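Local coordinates for protein DNA polymerase III, beta subunit (Thermotoga maritima, PDB 1VPK) that probably tethers DNA polymerases and other proteins to DNA and makes them processive, working as a ring-shaped head-to-tail homodimer around the duplex, at residues 23-28 and 65-70; 203-208 and 232-237. All blocks are in the same frame, centred on the assembly; numbering follows the deposited sequence. Where two conformers were deposited one is given.

Contact 1: residues 23-28 and 65-70; sequences KDKITI and VKATVN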
loop_
_atom_site.group_PDB
_atom_site.type_symbol
_atom_site.label_atom_id
_atom_site.label_comp_id
_atom_site.label_asym_id
_atom_site.label_seq_id
_atom_site.Cartn_x
_atom_site.Cartn_y
_atom_site.Cartn_z
ATOM N N LYS A 23 -13.051 19.973 -7.927
ATOM C CA LYS A 23 -12.091 18.964 -7.475
ATOM C C LYS A 23 -10.647 19.501 -7.388
ATOM O O LYS A 23 -9.935 19.304 -6.392
ATOM C CB LYS A 23 -12.127 17.793 -8.446
ATOM C CG LYS A 23 -11.362 16.559 -7.975
ATOM C CD LYS A 23 -11.710 15.321 -8.862
ATOM C CE LYS A 23 -11.245 15.467 -10.316
ATOM N NZ LYS A 23 -11.482 14.220 -11.163
ATOM N N ASP A 24 -10.210 20.147 -8.466
ATOM C CA ASP A 24 -8.876 20.772 -8.556
ATOM C C ASP A 24 -8.643 21.813 -7.444
ATOM O O ASP A 24 -7.616 21.791 -6.761
ATOM C CB ASP A 24 -8.702 21.395 -9.948
ATOM C CG ASP A 24 -8.638 20.347 -11.061
ATOM O OD1 ASP A 24 -8.902 19.143 -10.789
ATOM O OD2 ASP A 24 -8.325 20.732 -12.216
ATOM N N LYS A 25 -9.596 22.713 -7.225
ATOM C CA LYS A 25 -9.419 23.751 -6.181
ATOM C C LYS A 25 -9.473 23.238 -4.734
ATOM O O LYS A 25 -8.723 23.712 -3.864
ATOM C CB LYS A 25 -10.411 24.918 -6.408
ATOM C CG LYS A 25 -10.188 25.595 -7.772
ATOM C CD LYS A 25 -8.886 26.458 -7.721
ATOM C CE LYS A 25 -8.337 26.892 -9.077
ATOM N NZ LYS A 25 -9.199 27.607 -10.017
ATOM N N ILE A 26 -10.344 22.262 -4.475
ATOM C CA ILE A 26 -10.369 21.582 -3.181
ATOM C C ILE A 26 -9.038 20.882 -2.925
ATOM O O ILE A 26 -8.471 21.009 -1.854
ATOM C CB ILE A 26 -11.564 20.599 -3.102
ATOM C CG1 ILE A 26 -12.885 21.388 -3.024
ATOM C CG2 ILE A 26 -11.395 19.576 -1.976
ATOM C CD1 ILE A 26 -13.108 22.067 -1.775
ATOM N N THR A 27 -8.570 20.114 -3.911
ATOM C CA THR A 27 -7.323 19.375 -3.815
ATOM C C THR A 27 -6.157 20.298 -3.545
ATOM O O THR A 27 -5.306 20.019 -2.684
ATOM C CB THR A 27 -7.072 18.576 -5.129
ATOM O OG1 THR A 27 -8.136 17.640 -5.286
ATOM C CG2 THR A 27 -5.805 17.791 -5.085
ATOM N N ILE A 28 -6.119 21.401 -4.271
ATOM C CA ILE A 28 -5.039 22.353 -4.122
ATOM C C ILE A 28 -4.946 22.961 -2.737
ATOM O O ILE A 28 -3.842 23.135 -2.205
ATOM C CB ILE A 28 -5.144 23.479 -5.161
ATOM C CG1 ILE A 28 -4.736 22.902 -6.484
ATOM C CG2 ILE A 28 -4.218 24.689 -4.782
ATOM C CD1 ILE A 28 -5.066 23.750 -7.694
ATOM N N VAL A 65 -4.244 29.344 2.130
ATOM C CA VAL A 65 -4.476 29.232 0.702
ATOM C C VAL A 65 -5.815 29.841 0.412
ATOM O O VAL A 65 -6.789 29.513 1.100
ATOM C CB VAL A 65 -4.572 27.793 0.255
ATOM C CG1 VAL A 65 -4.905 27.731 -1.280
ATOM C CG2 VAL A 65 -3.305 27.062 0.530
ATOM N N LYS A 66 -5.865 30.725 -0.581
ATOM C CA LYS A 66 -7.110 31.324 -1.058
ATOM C C LYS A 66 -7.174 30.994 -2.557
ATOM O O LYS A 66 -6.372 31.505 -3.353
ATOM C CB LYS A 66 -7.093 32.835 -0.832
ATOM C CG LYS A 66 -8.417 33.534 -1.148
ATOM C CD LYS A 66 -8.359 35.050 -0.943
ATOM C CE LYS A 66 -9.742 35.637 -1.050
ATOM N NZ LYS A 66 -9.812 37.124 -0.792
ATOM N N ALA A 67 -8.094 30.091 -2.905
ATOM C CA ALA A 67 -8.301 29.623 -4.256
ATOM C C ALA A 67 -9.564 30.258 -4.834
ATOM O O ALA A 67 -10.688 30.153 -4.261
ATOM C CB ALA A 67 -8.421 28.117 -4.227
ATOM N N THR A 68 -9.400 30.933 -5.967
ATOM C CA THR A 68 -10.539 31.475 -6.693
ATOM C C THR A 68 -11.101 30.356 -7.605
ATOM O O THR A 68 -10.359 29.740 -8.375
ATOM C CB THR A 68 -10.127 32.729 -7.428
ATOM O OG1 THR A 68 -9.676 33.683 -6.455
ATOM C CG2 THR A 68 -11.285 33.346 -8.196
ATOM N N VAL A 69 -12.396 30.055 -7.435
ATOM C CA VAL A 69 -13.047 28.994 -8.187
ATOM C C VAL A 69 -13.687 29.627 -9.432
ATOM O O VAL A 69 -14.443 30.614 -9.357
ATOM C CB VAL A 69 -14.091 28.256 -7.339
ATOM C CG1 VAL A 69 -14.608 27.004 -8.067
ATOM C CG2 VAL A 69 -13.481 27.832 -6.019
ATOM N N ASN A 70 -13.327 29.106 -10.579
ATOM C CA ASN A 70 -13.911 29.578 -11.844
ATOM C C ASN A 70 -15.184 28.815 -12.139
ATOM O O ASN A 70 -15.135 27.711 -12.643
ATOM C CB ASN A 70 -12.912 29.394 -12.953
ATOM C CG ASN A 70 -11.686 30.206 -12.722
ATOM O OD1 ASN A 70 -11.798 31.426 -12.477
ATOM N ND2 ASN A 70 -10.497 29.558 -12.771
#
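Lys25 of helix 19-29 reaches over to Ala67, Thr68, Val69 and Asn70. This is helix-on-sheet packing in the N-terminal domain of the DNA polymerase III beta subunit, a ring-forming processivity factor. Lys25 supplies every side-chain contact from the helix within 4.5 Å of residues 65-70, and the closest CA pair is Lys25 with Ala67.

The apolar part is slight. Lys25 CD lies 3.9 Å from the methyl CB of Ala67. Lys25 CB is 4.3 Å from Val69 CG2, a looser touch. Val69 also rests on Phe54 and Ile56 of the neighbouring strand 53-59, while Ile28 and Lys25 both touch Val241 of strand 241-246.

The polar part lies at the end of the lysine. Lys25 NZ donates to Thr68 O at 2.9 Å. The bond is nearly collinear with the carbonyl, with a C=O...N angle of 162°. The chain gets there by bending twice, at chi2 (-74°) and again at chi4 (55°), which brings NZ to Thr68 O. Lys25 NZ also forms salt bridges with Glu21 and Asp240, which probably balance its charge. Glu21 OE2 accepts from the backbone N of Asn70 as well, a second tie between the helix and residues 65-70. Lys25 NZ and Asn70 ND2 are 3.6 Å apart and are not bonded; the amide makes a weak hydrogen bond to Asp240 instead.

Within the helix, Lys23 O is gripped twice. Thr27 N and Thr27 OG1 both bond it; Thr27 OG1, 2.7 Å from Lys23 O, sits above the carbonyl plane and not on a lone pair.

Contact 2: residues 203-208 and 232-237; sequences FLLSLK and RRVSLS
Val234 packs against Phe203 and Leu205 in a small apolar contact with no hydrogen bond across it. Strand 233-237 begins with Arg233, which points away from the partner segment. Val234 follows and points toward residues 203-208. Its CG2 sits over one face of the Phe203 ring, 3.8 Å from the centroid and 14° off the normal, a CH-pi contact. Val234 CG2 is nearest Phe203 CE1, at 3.7 Å. Phe203 CG lies between the backbone N and the carbonyl carbon (chi1 50°), which places the ring where Val234 CG2 meets its face. The ring also stacks with Trp171. With an alanine at Phe203, Val234 CG2 would probably lose the ring face it rests on, and Trp171 its stacking mate. Val234 CG2 also meets Leu205 CD2 at 3.9 Å, so one methyl touches both partners. Further along, Leu236 packs on Ile225 and Val227 of strand 224-229. The contact joins strand 201-206 of one antiparallel sheet to strand 233-237 of another. It is part of the apolar packing between two antiparallel sheets in the core of the central domain of the beta subunit.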
loop_
_atom_site.group_PDB
_atom_site.type_symbol
_atom_site.label_atom_id
_atom_site.label_comp_id
_atom_site.label_asym_id
_atom_site.label_seq_id
_atom_site.Cartn_x
_atom_site.Cartn_y
_atom_site.Cartn_z
ATOM N N PHE A 203 15.376 32.141 3.449
ATOM C CA PHE A 203 14.337 31.900 4.428
ATOM C C PHE A 203 14.098 30.382 4.574
ATOM O O PHE A 203 14.368 29.602 3.666
ATOM C CB PHE A 203 13.044 32.601 4.013
ATOM C CG PHE A 203 12.614 32.341 2.577
ATOM C CD1 PHE A 203 11.842 31.213 2.255
ATOM C CD2 PHE A 203 12.961 33.250 1.561
ATOM C CE1 PHE A 203 11.444 30.974 0.951
ATOM C CE2 PHE A 203 12.550 33.034 0.250
ATOM C CZ PHE A 203 11.811 31.900 -0.068
ATOM N N LEU A 204 13.556 29.991 5.720
ATOM C CA LEU A 204 13.174 28.611 5.974
ATOM C C LEU A 204 11.643 28.505 5.939
ATOM O O LEU A 204 10.950 29.270 6.593
ATOM C CB LEU A 204 13.694 28.207 7.338
ATOM C CG LEU A 204 13.427 26.790 7.840
ATOM C CD1 LEU A 204 14.024 25.726 6.997
ATOM C CD2 LEU A 204 13.895 26.661 9.284
ATOM N N LEU A 205 11.126 27.598 5.125
ATOM C CA LEU A 205 9.711 27.256 5.181
ATOM C C LEU A 205 9.582 25.867 5.800
ATOM O O LEU A 205 10.417 24.964 5.540
ATOM C CB LEU A 205 9.086 27.297 3.783
ATOM C CG LEU A 205 9.078 28.647 3.034
ATOM C CD1 LEU A 205 8.486 28.451 1.661
ATOM C CD2 LEU A 205 8.344 29.777 3.808
ATOM N N SER A 206 8.552 25.703 6.624
ATOM C CA SER A 206 8.283 24.463 7.370
ATOM C C SER A 206 7.984 23.327 6.409
ATOM O O SER A 206 7.608 23.554 5.243
ATOM C CB SER A 206 7.099 24.620 8.352
ATOM O OG SER A 206 5.819 24.549 7.678
ATOM N N LEU A 207 8.127 22.096 6.895
ATOM C CA LEU A 207 7.831 20.950 6.068
ATOM C C LEU A 207 6.360 20.932 5.666
ATOM O O LEU A 207 6.053 20.662 4.501
ATOM C CB LEU A 207 8.215 19.663 6.787
ATOM C CG LEU A 207 8.035 18.343 6.026
ATOM C CD1 LEU A 207 8.704 18.374 4.672
ATOM C CD2 LEU A 207 8.588 17.257 6.882
ATOM N N LYS A 208 5.464 21.270 6.600
ATOM C CA LYS A 208 4.040 21.358 6.285
ATOM C C LYS A 208 3.758 22.407 5.173
ATOM O O LYS A 208 2.990 22.143 4.258
ATOM C CB LYS A 208 3.180 21.597 7.529
ATOM C CG LYS A 208 1.687 21.698 7.151
ATOM C CD LYS A 208 0.717 20.908 7.961
ATOM C CE LYS A 208 -0.736 21.270 7.558
ATOM N NZ LYS A 208 -1.549 21.570 8.710
ATOM N N ARG A 232 8.836 38.310 6.374
ATOM C CA ARG A 232 8.065 37.542 7.350
ATOM C C ARG A 232 7.257 36.441 6.730
ATOM O O ARG A 232 7.067 35.414 7.361
ATOM C CB ARG A 232 7.123 38.451 8.167
ATOM C CG ARG A 232 7.854 39.488 8.999
ATOM C CD ARG A 232 7.584 40.929 8.510
ATOM N N ARG A 233 6.764 36.675 5.508
ATOM C CA ARG A 233 5.960 35.729 4.793
ATOM C C ARG A 233 6.382 35.589 3.350
ATOM O O ARG A 233 6.914 36.530 2.756
ATOM C CB ARG A 233 4.506 36.206 4.828
ATOM C CG ARG A 233 3.974 36.323 6.232
ATOM C CD ARG A 233 2.523 36.016 6.249
ATOM N NE ARG A 233 1.757 37.117 5.702
ATOM C CZ ARG A 233 0.430 37.094 5.561
ATOM N NH1 ARG A 233 -0.289 36.013 5.890
ATOM N NH2 ARG A 233 -0.186 38.161 5.058
ATOM N N VAL A 234 6.113 34.422 2.796
ATOM C CA VAL A 234 6.355 34.110 1.394
ATOM C C VAL A 234 4.980 33.752 0.777
ATOM O O VAL A 234 4.261 32.873 1.299
ATOM C CB VAL A 234 7.294 32.910 1.278
ATOM C CG1 VAL A 234 7.517 32.472 -0.204
ATOM C CG2 VAL A 234 8.625 33.224 1.927
ATOM N N SER A 235 4.638 34.435 -0.317
ATOM C CA SER A 235 3.504 34.106 -1.143
ATOM C C SER A 235 4.023 33.338 -2.334
ATOM O O SER A 235 5.022 33.729 -2.935
ATOM C CB SER A 235 2.773 35.362 -1.635
ATOM O OG SER A 235 2.015 35.981 -0.588
ATOM N N LEU A 236 3.332 32.259 -2.660
ATOM C CA LEU A 236 3.500 31.517 -3.881
ATOM C C LEU A 236 2.155 31.601 -4.604
ATOM O O LEU A 236 1.139 31.117 -4.087
ATOM C CB LEU A 236 3.825 30.070 -3.552
ATOM C CG LEU A 236 4.347 29.188 -4.677
ATOM C CD1 LEU A 236 5.851 28.967 -4.481
ATOM C CD2 LEU A 236 3.648 27.863 -4.670
ATOM N N SER A 237 2.154 32.229 -5.772
ATOM C CA SER A 237 0.925 32.595 -6.480
ATOM C C SER A 237 0.898 31.974 -7.873
ATOM O O SER A 237 1.916 32.003 -8.605
ATOM C CB SER A 237 0.882 34.122 -6.689
ATOM O OG SER A 237 0.761 34.804 -5.454
#

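In the fold
Contact 1 lies in the N-terminal domain and contact 2 in the central domain, with centres about 19 Å apart. Their nearest atoms are about 7 Å from each other, so they do not touch. Both reach the same eight-stranded antiparallel sheet, in which strand 241-246 runs between strands 63-68 and 233-237. That strand borders both: Val241 touches contact 1 and Met245 touches contact 2. Both contacts are largely buried, but contact 1 also takes in the exposed Asn70 and a buried lysine with two acidic partners. Contact 2 has only buried touching residues and is wholly apolar. Contact 1 sets a helix on the sheet; contact 2 sets a strand of a different antiparallel sheet against it.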